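Local coordinates for cellulose 1,4-beta-cellobiosidase (Clostridium thermocellum, PDB 3ZQX), which is a family 3b carbohydrate-binding module of the cellulose-binding type from a cellobiohydrolase, although its natural form probably adheres to cellulose weakly or not at all, at residues T16-G21 against V100-D105; V39-F44 against K129-K134; S63-P68 against E82-K87. The protein carries 1 engineered substitution. All blocks are in the same frame, centred on the assembly; numbering follows the deposited sequence.

Contact 1. Residues T16-G21 against V100-D105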
loop_
_atom_site.group_PDB
_atom_site.type_symbol
_atom_site.label_atom_id
_atom_site.label_comp_id
_atom_site.label_asym_id
_atom_site.label_seq_id
_atom_site.Cartn_x
_atom_site.Cartn_y
_atom_site.Cartn_z
ATOM N N THR A 16 9.332 6.980 -13.856
ATOM C CA THR A 16 10.133 5.866 -13.371
ATOM C C THR A 16 9.484 4.560 -13.765
ATOM O O THR A 16 8.262 4.485 -13.884
ATOM C CB THR A 16 10.284 5.905 -11.833
ATOM O OG1 THR A 16 11.024 4.760 -11.397
ATOM C CG2 THR A 16 8.925 5.903 -11.150
ATOM N N GLN A 17 10.292 3.521 -13.919
ATOM C CA GLN A 17 9.761 2.191 -14.149
ATOM C C GLN A 17 9.269 1.523 -12.868
ATOM O O GLN A 17 8.602 0.490 -12.937
ATOM C CB GLN A 17 10.812 1.318 -14.820
ATOM C CG GLN A 17 11.174 1.793 -16.206
ATOM C CD GLN A 17 12.523 1.279 -16.632
ATOM O OE1 GLN A 17 13.526 1.543 -15.974
ATOM N NE2 GLN A 17 12.554 0.504 -17.709
ATOM N N GLU A 18 9.624 2.068 -11.707
ATOM C CA GLU A 18 9.231 1.463 -10.443
ATOM C C GLU A 18 8.672 2.494 -9.470
ATOM O O GLU A 18 9.401 3.351 -8.972
ATOM C CB GLU A 18 10.437 0.768 -9.800
ATOM C CG GLU A 18 10.937 -0.421 -10.600
ATOM C CD GLU A 18 12.057 -1.173 -9.913
ATOM O OE1 GLU A 18 12.801 -0.556 -9.128
ATOM O OE2 GLU A 18 12.186 -2.388 -10.156
ATOM N N ILE A 19 7.386 2.387 -9.154
ATOM C CA ILE A 19 6.874 3.026 -7.952
ATOM C C ILE A 19 7.525 2.278 -6.799
ATOM O O ILE A 19 7.598 1.052 -6.850
ATOM C CB ILE A 19 5.335 2.915 -7.860
ATOM C CG1 ILE A 19 4.667 3.632 -9.037
ATOM C CG2 ILE A 19 4.839 3.434 -6.524
ATOM C CD1 ILE A 19 3.169 3.393 -9.132
ATOM N N LYS A 20 8.086 2.989 -5.823
ATOM C CA LYS A 20 8.782 2.311 -4.740
ATOM C C LYS A 20 8.670 3.089 -3.445
ATOM O O LYS A 20 9.009 4.274 -3.397
ATOM C CB LYS A 20 10.260 2.124 -5.103
ATOM C CG LYS A 20 11.072 1.351 -4.072
ATOM C CD LYS A 20 12.514 1.155 -4.503
ATOM C CE LYS A 20 13.304 0.392 -3.456
ATOM N NZ LYS A 20 14.714 0.187 -3.862
ATOM N N GLY A 21 8.316 2.397 -2.371
ATOM C CA GLY A 21 8.215 3.007 -1.067
ATOM C C GLY A 21 8.080 1.929 -0.022
ATOM O O GLY A 21 8.441 0.772 -0.268
ATOM N N VAL A 100 7.350 -2.375 -4.498
ATOM C CA VAL A 100 7.639 -1.911 -5.841
ATOM C C VAL A 100 6.450 -2.284 -6.716
ATOM O O VAL A 100 5.917 -3.406 -6.608
ATOM C CB VAL A 100 8.907 -2.584 -6.393
ATOM C CG1 VAL A 100 8.981 -2.466 -7.912
ATOM C CG2 VAL A 100 10.147 -1.988 -5.737
ATOM N N ILE A 101 6.024 -1.346 -7.560
ATOM C CA ILE A 101 5.036 -1.632 -8.592
ATOM C C ILE A 101 5.685 -1.345 -9.933
ATOM O O ILE A 101 6.183 -0.234 -10.176
ATOM C CB ILE A 101 3.775 -0.752 -8.462
ATOM C CG1 ILE A 101 3.124 -0.916 -7.088
ATOM C CG2 ILE A 101 2.784 -1.073 -9.580
ATOM C CD1 ILE A 101 2.175 0.204 -6.736
ATOM N N ARG A 102 5.714 -2.345 -10.801
ATOM C CA ARG A 102 6.336 -2.195 -12.106
ATOM C C ARG A 102 5.499 -2.885 -13.162
ATOM O O ARG A 102 4.539 -3.578 -12.843
ATOM C CB ARG A 102 7.761 -2.734 -12.096
ATOM C CG ARG A 102 7.890 -4.204 -11.849
ATOM C CD ARG A 102 9.387 -4.459 -11.750
ATOM N NE ARG A 102 9.741 -5.826 -11.412
ATOM C CZ ARG A 102 10.703 -6.159 -10.556
ATOM N NH1 ARG A 102 11.412 -5.225 -9.923
ATOM N NH2 ARG A 102 10.949 -7.434 -10.326
ATOM N N TYR A 103 5.833 -2.651 -14.421
ATOM C CA TYR A 103 5.209 -3.356 -15.530
ATOM C C TYR A 103 6.047 -4.541 -15.997
ATOM O O TYR A 103 7.278 -4.489 -15.973
ATOM C CB TYR A 103 5.021 -2.404 -16.700
ATOM C CG TYR A 103 3.957 -1.359 -16.488
ATOM C CD1 TYR A 103 2.625 -1.662 -16.689
ATOM C CD2 TYR A 103 4.284 -0.067 -16.092
ATOM C CE1 TYR A 103 1.640 -0.713 -16.510
ATOM C CE2 TYR A 103 3.306 0.894 -15.911
ATOM C CZ TYR A 103 1.985 0.565 -16.117
ATOM O OH TYR A 103 0.981 1.492 -15.958
ATOM N N ALA A 104 5.383 -5.606 -16.443
ATOM C CA ALA A 104 6.088 -6.757 -17.002
ATOM C C ALA A 104 7.017 -6.362 -18.144
ATOM O O ALA A 104 8.061 -6.978 -18.336
ATOM C CB ALA A 104 5.095 -7.809 -17.477
ATOM N N ASP A 105 6.622 -5.363 -18.924
ATOM C CA ASP A 105 7.443 -4.891 -20.036
ATOM C C ASP A 105 8.363 -3.720 -19.672
ATOM O O ASP A 105 8.987 -3.126 -20.546
ATOM C CB ASP A 105 6.599 -4.591 -21.278
ATOM C CG ASP A 105 5.704 -3.385 -21.108
ATOM O OD1 ASP A 105 5.751 -2.749 -20.033
ATOM O OD2 ASP A 105 4.946 -3.078 -22.055
HETATM O O HOH W 1 7.935 -0.886 -15.205
#
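Val100, Ile19 and Ile101 bury the most surface where the antiparallel strands 19-21 and 100-103 meet. Ile19 and Ile101 form a hydrogen-bonded pair. Ile19 N donates to Ile101 O at 3.1 Å. Ile101 N returns to Ile19 O at 3.0 Å. Their side chains run side by side on the inner face, with CB of Ile19 4.0 Å from CB of Ile101. Val100 points to the other face, where its methyls spread apart (chi1 162°). CG1 touches Glu18 CG at 3.9 Å, and CG2 serves Lys20.

Beyond Val100, Glu18 and Arg102 lie alongside each other. Arg102 NH1 gives a salt bridge to Glu18 OE2 at 2.9 Å, with the carboxylate and guanidinium planes only 13° apart. The N-H angle of 141° shows that the bond is bent. NH1 also bonds Tyr57 OH, a second hold. Where the strands part, one water bridges Gln17 O and Tyr103 N. Just before the strand, Glu18 N donates to Thr16 OG1 in an ST turn.

This strand pair belongs to one sheet of the CBM3 beta sandwich. Strand 52-55 flanks strand 97-103 on its other edge. Ile19 and Ile101 both pack on Tyr42 of strand 38-43, in the interior between the two sheets.

Contact 2. Residues V39-F44 against K129-K134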
loop_
_atom_site.group_PDB
_atom_site.type_symbol
_atom_site.label_atom_id
_atom_site.label_comp_id
_atom_site.label_asym_id
_atom_site.label_seq_id
_atom_site.Cartn_x
_atom_site.Cartn_y
_atom_site.Cartn_z
ATOM N N VAL A 39 -7.468 -5.042 4.335
ATOM C CA VAL A 39 -7.172 -4.719 2.948
ATOM C C VAL A 39 -6.518 -3.343 2.912
ATOM O O VAL A 39 -7.057 -2.383 3.468
ATOM C CB VAL A 39 -8.477 -4.679 2.127
ATOM C CG1 VAL A 39 -8.219 -4.175 0.720
ATOM C CG2 VAL A 39 -9.141 -6.055 2.096
ATOM N N LEU A 40 -5.359 -3.250 2.268
ATOM C CA LEU A 40 -4.659 -1.980 2.079
ATOM C C LEU A 40 -4.734 -1.570 0.609
ATOM O O LEU A 40 -4.604 -2.420 -0.274
ATOM C CB LEU A 40 -3.193 -2.136 2.509
ATOM C CG LEU A 40 -2.238 -0.953 2.301
ATOM C CD1 LEU A 40 -1.102 -0.967 3.324
ATOM C CD2 LEU A 40 -1.678 -0.919 0.891
ATOM N N ARG A 41 -4.941 -0.276 0.341
ATOM C CA ARG A 41 -4.911 0.211 -1.041
ATOM C C ARG A 41 -4.027 1.438 -1.209
ATOM O O ARG A 41 -4.111 2.402 -0.438
ATOM C CB ARG A 41 -6.323 0.508 -1.560
ATOM C CG ARG A 41 -7.169 -0.744 -1.656
ATOM C CD ARG A 41 -8.588 -0.473 -2.139
ATOM N NE ARG A 41 -9.285 -1.754 -2.268
ATOM C CZ ARG A 41 -10.588 -1.894 -2.478
ATOM N NH1 ARG A 41 -11.369 -0.831 -2.560
ATOM N NH2 ARG A 41 -11.107 -3.112 -2.589
ATOM N N TYR A 42 -3.170 1.362 -2.228
ATOM C CA TYR A 42 -2.316 2.455 -2.674
ATOM C C TYR A 42 -2.788 2.867 -4.062
ATOM O O TYR A 42 -2.763 2.065 -4.997
ATOM C CB TYR A 42 -0.845 1.990 -2.719
ATOM C CG TYR A 42 0.121 3.024 -3.281
ATOM C CD1 TYR A 42 0.327 3.145 -4.648
ATOM C CD2 TYR A 42 0.820 3.884 -2.436
ATOM C CE1 TYR A 42 1.202 4.093 -5.159
ATOM C CE2 TYR A 42 1.685 4.837 -2.936
ATOM C CZ TYR A 42 1.881 4.941 -4.296
ATOM O OH TYR A 42 2.750 5.904 -4.762
ATOM N N TYR A 43 -3.246 4.110 -4.176
ATOM C CA TYR A 43 -3.935 4.595 -5.371
ATOM C C TYR A 43 -2.976 5.209 -6.371
ATOM O O TYR A 43 -2.186 6.090 -6.029
ATOM C CB TYR A 43 -5.018 5.608 -4.969
ATOM C CG TYR A 43 -6.044 4.988 -4.054
ATOM C CD1 TYR A 43 -7.115 4.279 -4.573
ATOM C CD2 TYR A 43 -5.904 5.047 -2.665
ATOM C CE1 TYR A 43 -8.043 3.669 -3.741
ATOM C CE2 TYR A 43 -6.822 4.443 -1.823
ATOM C CZ TYR A 43 -7.889 3.759 -2.363
ATOM O OH TYR A 43 -8.783 3.157 -1.510
ATOM N N PHE A 44 -3.033 4.723 -7.609
ATOM C CA PHE A 44 -2.214 5.267 -8.670
ATOM C C PHE A 44 -2.914 5.043 -9.990
ATOM O O PHE A 44 -3.677 4.087 -10.142
ATOM C CB PHE A 44 -0.811 4.624 -8.670
ATOM C CG PHE A 44 -0.764 3.205 -9.189
ATOM C CD1 PHE A 44 -1.115 2.128 -8.388
ATOM C CD2 PHE A 44 -0.342 2.955 -10.487
ATOM C CE1 PHE A 44 -1.049 0.830 -8.874
ATOM C CE2 PHE A 44 -0.278 1.656 -10.988
ATOM C CZ PHE A 44 -0.616 0.589 -10.167
ATOM N N LYS A 129 -3.459 8.933 2.717
ATOM C CA LYS A 129 -3.764 8.667 1.309
ATOM C C LYS A 129 -3.570 7.209 0.902
ATOM O O LYS A 129 -3.744 6.872 -0.263
ATOM C CB LYS A 129 -3.011 9.618 0.385
ATOM C CG LYS A 129 -3.463 11.062 0.537
ATOM C CD LYS A 129 -2.686 11.991 -0.382
ATOM C CE LYS A 129 -3.140 13.431 -0.216
ATOM N NZ LYS A 129 -2.330 14.362 -1.053
ATOM N N VAL A 130 -3.224 6.364 1.865
ATOM C CA VAL A 130 -3.255 4.916 1.699
ATOM C C VAL A 130 -4.319 4.432 2.664
ATOM O O VAL A 130 -4.281 4.764 3.846
ATOM C CB VAL A 130 -1.876 4.287 2.001
ATOM C CG1 VAL A 130 -1.942 2.761 2.046
ATOM C CG2 VAL A 130 -0.866 4.753 0.968
ATOM N N THR A 131 -5.266 3.653 2.170
ATOM C CA THR A 131 -6.434 3.276 2.956
ATOM C C THR A 131 -6.329 1.862 3.505
ATOM O O THR A 131 -5.612 1.006 2.962
ATOM C CB THR A 131 -7.708 3.354 2.124
ATOM O OG1 THR A 131 -7.499 2.584 0.937
ATOM C CG2 THR A 131 -8.060 4.803 1.777
ATOM N N LEU A 132 -7.002 1.649 4.632
ATOM C CA LEU A 132 -7.271 0.308 5.137
ATOM C C LEU A 132 -8.767 0.079 5.248
ATOM O O LEU A 132 -9.509 0.959 5.710
ATOM C CB LEU A 132 -6.673 0.085 6.522
ATOM C CG LEU A 132 -5.165 0.208 6.649
ATOM C CD1 LEU A 132 -4.750 0.080 8.108
ATOM C CD2 LEU A 132 -4.461 -0.824 5.774
ATOM N N TYR A 133 -9.181 -1.126 4.858
ATOM C CA TYR A 133 -10.548 -1.607 5.019
ATOM C C TYR A 133 -10.540 -2.858 5.873
ATOM O O TYR A 133 -9.607 -3.679 5.801
ATOM C CB TYR A 133 -11.175 -1.942 3.665
ATOM C CG TYR A 133 -11.359 -0.741 2.774
ATOM C CD1 TYR A 133 -10.320 -0.274 1.979
ATOM C CD2 TYR A 133 -12.565 -0.058 2.738
ATOM C CE1 TYR A 133 -10.484 0.833 1.166
ATOM C CE2 TYR A 133 -12.733 1.056 1.922
ATOM C CZ TYR A 133 -11.682 1.494 1.144
ATOM O OH TYR A 133 -11.822 2.596 0.325
ATOM N N LYS A 134 -11.560 -2.976 6.712
ATOM C CA LYS A 134 -11.733 -4.136 7.558
ATOM C C LYS A 134 -13.222 -4.260 7.851
ATOM O O LYS A 134 -13.891 -3.253 8.094
ATOM C CB LYS A 134 -10.944 -3.912 8.842
ATOM C CG LYS A 134 -11.125 -4.978 9.888
ATOM C CD LYS A 134 -10.109 -4.832 11.017
ATOM C CE LYS A 134 -10.088 -3.421 11.599
ATOM N NZ LYS A 134 -11.352 -3.049 12.297
HETATM O O HOH W 2 -10.908 2.085 -2.797
#
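Tyr43 OH and Thr131 OG1 share a hydrogen bond of 2.8 Å, and either may be the donor. Thr131 OG1 sits between its backbone N and carbonyl carbon (chi1 53°), which turns it to the edge of the Tyr43 ring. A water also lies in the plane of that ring. It is 2.7 Å from Tyr43 OH and accepts from Arg41 NH1, so it ties the phenol to the guanidinium. NE of Arg41 is held by Gln80.

The backbones are joined by two hydrogen-bonded antiparallel pairs, Val39 with Tyr133 and Arg41 with Thr131. Tyr133 N to Val39 O, at 2.8 Å, is the shortest of the four bonds. Thr131 O also receives a CA-H contact from Leu40.

On the face with Thr131, the Tyr133 side chain crosses Arg41 at about a right angle. Arg41 CD comes to 4.0 Å from Tyr133 CE1, with guanidinium and ring planes 48° apart. Val39 packs beside Tyr133 through their CB atoms. The other face is mostly apolar. Leu40 CG meets Val130 CG1 at 3.7 Å. Leu40 CB touches Leu132 CD2, also at 3.7 Å. Val130 CG2 approaches Tyr42 CD2 at 3.9 Å.

This mostly apolar face looks across the beta sandwich: Leu40 and Tyr42 rest on Phe23 of strand 15-27, and Val130 and Leu132 on Val5 of strand 3-9. Within their own sheet, strand 38-43 has strand 78-83 as its other neighbour, and strand 130-134 has strand 137-140.

Contact 3. Residues S63-P68 against E82-K87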
loop_
_atom_site.group_PDB
_atom_site.type_symbol
_atom_site.label_atom_id
_atom_site.label_comp_id
_atom_site.label_asym_id
_atom_site.label_seq_id
_atom_site.Cartn_x
_atom_site.Cartn_y
_atom_site.Cartn_z
ATOM N N SER A 63 7.361 -12.008 2.912
ATOM C CA SER A 63 6.778 -11.490 1.687
ATOM C C SER A 63 5.796 -12.504 1.134
ATOM O O SER A 63 4.847 -12.139 0.445
ATOM C CB SER A 63 7.856 -11.147 0.665
ATOM O OG SER A 63 8.587 -12.297 0.316
ATOM N N GLY A 64 6.005 -13.772 1.470
ATOM C CA GLY A 64 5.102 -14.830 1.048
ATOM C C GLY A 64 3.733 -14.765 1.701
ATOM O O GLY A 64 2.804 -15.451 1.275
ATOM N N ASN A 65 3.602 -13.943 2.735
ATOM C CA ASN A 65 2.317 -13.746 3.386
ATOM C C ASN A 65 1.515 -12.584 2.817
ATOM O O ASN A 65 0.425 -12.293 3.297
ATOM C CB ASN A 65 2.507 -13.608 4.889
ATOM C CG ASN A 65 2.843 -14.929 5.524
ATOM O OD1 ASN A 65 2.212 -15.935 5.212
ATOM N ND2 ASN A 65 3.857 -14.952 6.382
ATOM N N LEU A 66 2.055 -11.938 1.782
ATOM C CA LEU A 66 1.349 -10.872 1.083
ATOM C C LEU A 66 0.578 -11.441 -0.099
ATOM O O LEU A 66 1.042 -12.355 -0.779
ATOM C CB LEU A 66 2.341 -9.826 0.570
ATOM C CG LEU A 66 3.278 -9.211 1.615
ATOM C CD1 LEU A 66 4.274 -8.258 0.978
ATOM C CD2 LEU A 66 2.479 -8.502 2.698
ATOM N N ILE A 67 -0.597 -10.875 -0.344
ATOM C CA ILE A 67 -1.445 -11.280 -1.460
ATOM C C ILE A 67 -1.778 -10.021 -2.256
ATOM O O ILE A 67 -2.744 -9.320 -1.950
ATOM C CB ILE A 67 -2.738 -11.960 -0.963
ATOM C CG1 ILE A 67 -2.412 -13.123 -0.021
ATOM C CG2 ILE A 67 -3.572 -12.445 -2.143
ATOM C CD1 ILE A 67 -3.633 -13.741 0.638
ATOM N N PRO A 68 -0.935 -9.675 -3.237
ATOM C CA PRO A 68 -1.160 -8.460 -4.021
ATOM C C PRO A 68 -2.167 -8.631 -5.144
ATOM O O PRO A 68 -2.242 -9.695 -5.756
ATOM C CB PRO A 68 0.222 -8.173 -4.604
ATOM C CG PRO A 68 0.820 -9.540 -4.799
ATOM C CD PRO A 68 0.327 -10.347 -3.608
ATOM N N GLU A 82 -3.642 -7.705 0.296
ATOM C CA GLU A 82 -4.286 -8.553 1.273
ATOM C C GLU A 82 -3.194 -9.437 1.872
ATOM O O GLU A 82 -2.028 -9.348 1.487
ATOM C CB GLU A 82 -5.413 -9.358 0.629
ATOM C CG GLU A 82 -6.610 -8.479 0.309
ATOM C CD GLU A 82 -7.633 -9.157 -0.552
ATOM O OE1 GLU A 82 -7.326 -9.412 -1.732
ATOM O OE2 GLU A 82 -8.748 -9.434 -0.056
ATOM N N PHE A 83 -3.573 -10.276 2.828
ATOM C CA PHE A 83 -2.608 -10.999 3.634
ATOM C C PHE A 83 -3.123 -12.381 3.954
ATOM O O PHE A 83 -4.321 -12.615 4.042
ATOM C CB PHE A 83 -2.366 -10.266 4.963
ATOM C CG PHE A 83 -1.936 -8.836 4.782
ATOM C CD1 PHE A 83 -2.881 -7.832 4.638
ATOM C CD2 PHE A 83 -0.597 -8.496 4.737
ATOM C CE1 PHE A 83 -2.491 -6.513 4.431
ATOM C CE2 PHE A 83 -0.198 -7.178 4.538
ATOM C CZ PHE A 83 -1.148 -6.191 4.389
ATOM N N LYS A 84 -2.190 -13.299 4.156
ATOM C CA LYS A 84 -2.500 -14.588 4.758
ATOM C C LYS A 84 -2.760 -14.387 6.250
ATOM O O LYS A 84 -2.728 -13.248 6.742
ATOM C CB LYS A 84 -1.350 -15.559 4.514
ATOM C CG LYS A 84 -1.176 -15.891 3.039
ATOM C CD LYS A 84 -0.135 -16.961 2.809
ATOM C CE LYS A 84 0.057 -17.216 1.319
ATOM N NZ LYS A 84 1.221 -18.116 1.073
ATOM N N ASP A 85 -2.982 -15.481 6.986
ATOM C CA ASP A 85 -3.477 -15.324 8.350
ATOM C C ASP A 85 -2.228 -15.186 9.213
ATOM O O ASP A 85 -1.736 -16.135 9.822
ATOM C CB ASP A 85 -4.236 -16.634 8.702
ATOM C CG ASP A 85 -4.861 -16.631 10.090
ATOM O OD1 ASP A 85 -4.893 -15.586 10.755
ATOM O OD2 ASP A 85 -5.344 -17.699 10.519
ATOM N N VAL A 86 -1.897 -13.919 9.440
ATOM C CA VAL A 86 -0.755 -13.491 10.233
ATOM C C VAL A 86 -1.368 -12.598 11.279
ATOM O O VAL A 86 -2.069 -11.639 10.948
ATOM C CB VAL A 86 0.296 -12.697 9.424
ATOM C CG1 VAL A 86 1.347 -12.108 10.358
ATOM C CG2 VAL A 86 0.956 -13.591 8.384
ATOM N N LYS A 87 -1.142 -12.932 12.537
ATOM C CA LYS A 87 -1.749 -12.196 13.622
ATOM C C LYS A 87 -1.008 -10.884 13.848
ATOM O O LYS A 87 0.234 -10.837 13.833
ATOM C CB LYS A 87 -1.752 -13.050 14.900
ATOM C CG LYS A 87 -2.219 -14.503 14.702
ATOM C CD LYS A 87 -3.605 -14.597 14.078
ATOM C CE LYS A 87 -4.105 -16.042 14.070
ATOM N NZ LYS A 87 -5.460 -16.164 13.453
HETATM O O HOH W 3 3.332 -18.057 3.678
HETATM O O HOH W 4 -5.208 -8.563 -3.018
#
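Gly64 O receives the ammonium of Lys84, with NZ at 3.1 Å. The extended lysine chain runs past Asn65 to reach it. Asn65 is gripped through both backbone and side chain. Its O accepts from Lys84 N at 2.9 Å. Its OD1 lies 3.5 Å from Lys84 CD. A water donates to the same OD1. ND2 of Asn65 bonds Ile61 O, and this holds the amide beside Val86, whose CG2 reaches Asn65 CG at 3.7 Å.

A 3-10 turn at 63-65, with Leu66 N bonded to Ser63 O, leads into the strand. There Leu66 and Phe83 form a non-hydrogen-bonded antiparallel pair. Their side chains run the same way, and Leu66 CD2 meets Phe83 CE2 at 3.5 Å. Ile67 turns to the other face, at the surface of the module. Its N donates to Glu82 O at 2.8 Å, from 49° above the carbonyl plane. Glu82 N returns to Ile67 O at 2.9 Å. CD1 of Ile67 packs over the Phe83 backbone, and a water links Ile67 O to Glu82 OE1.

The contact lies at the open end of the hairpin of strands 66-71 and 78-83, away from its turn. Leu66 leans on Phe54 of strand 52-55, and strand 78-83 adjoins strand 38-43.

Contact 2 is the buried centre of the three, while contacts 1 and 3 are partly buried and lie farther out. Contacts 2 and 3 belong to one five-stranded sheet and touch where Val39 CG2 packs on Glu82 CG. Contact 1 belongs to the other large sheet. It meets contact 2 across the interior, where Ile19 and Ile101 also pack on Phe44. Contacts 1 and 3 do not touch. The polar chemistry differs. Contact 1 has a salt bridge and contact 2 a hydroxyl pair with a water, both on the face turned away from the interior. Contact 3 has a lysine bound to a backbone carbonyl. Contact 3 is nested within the chain loops closed by both others.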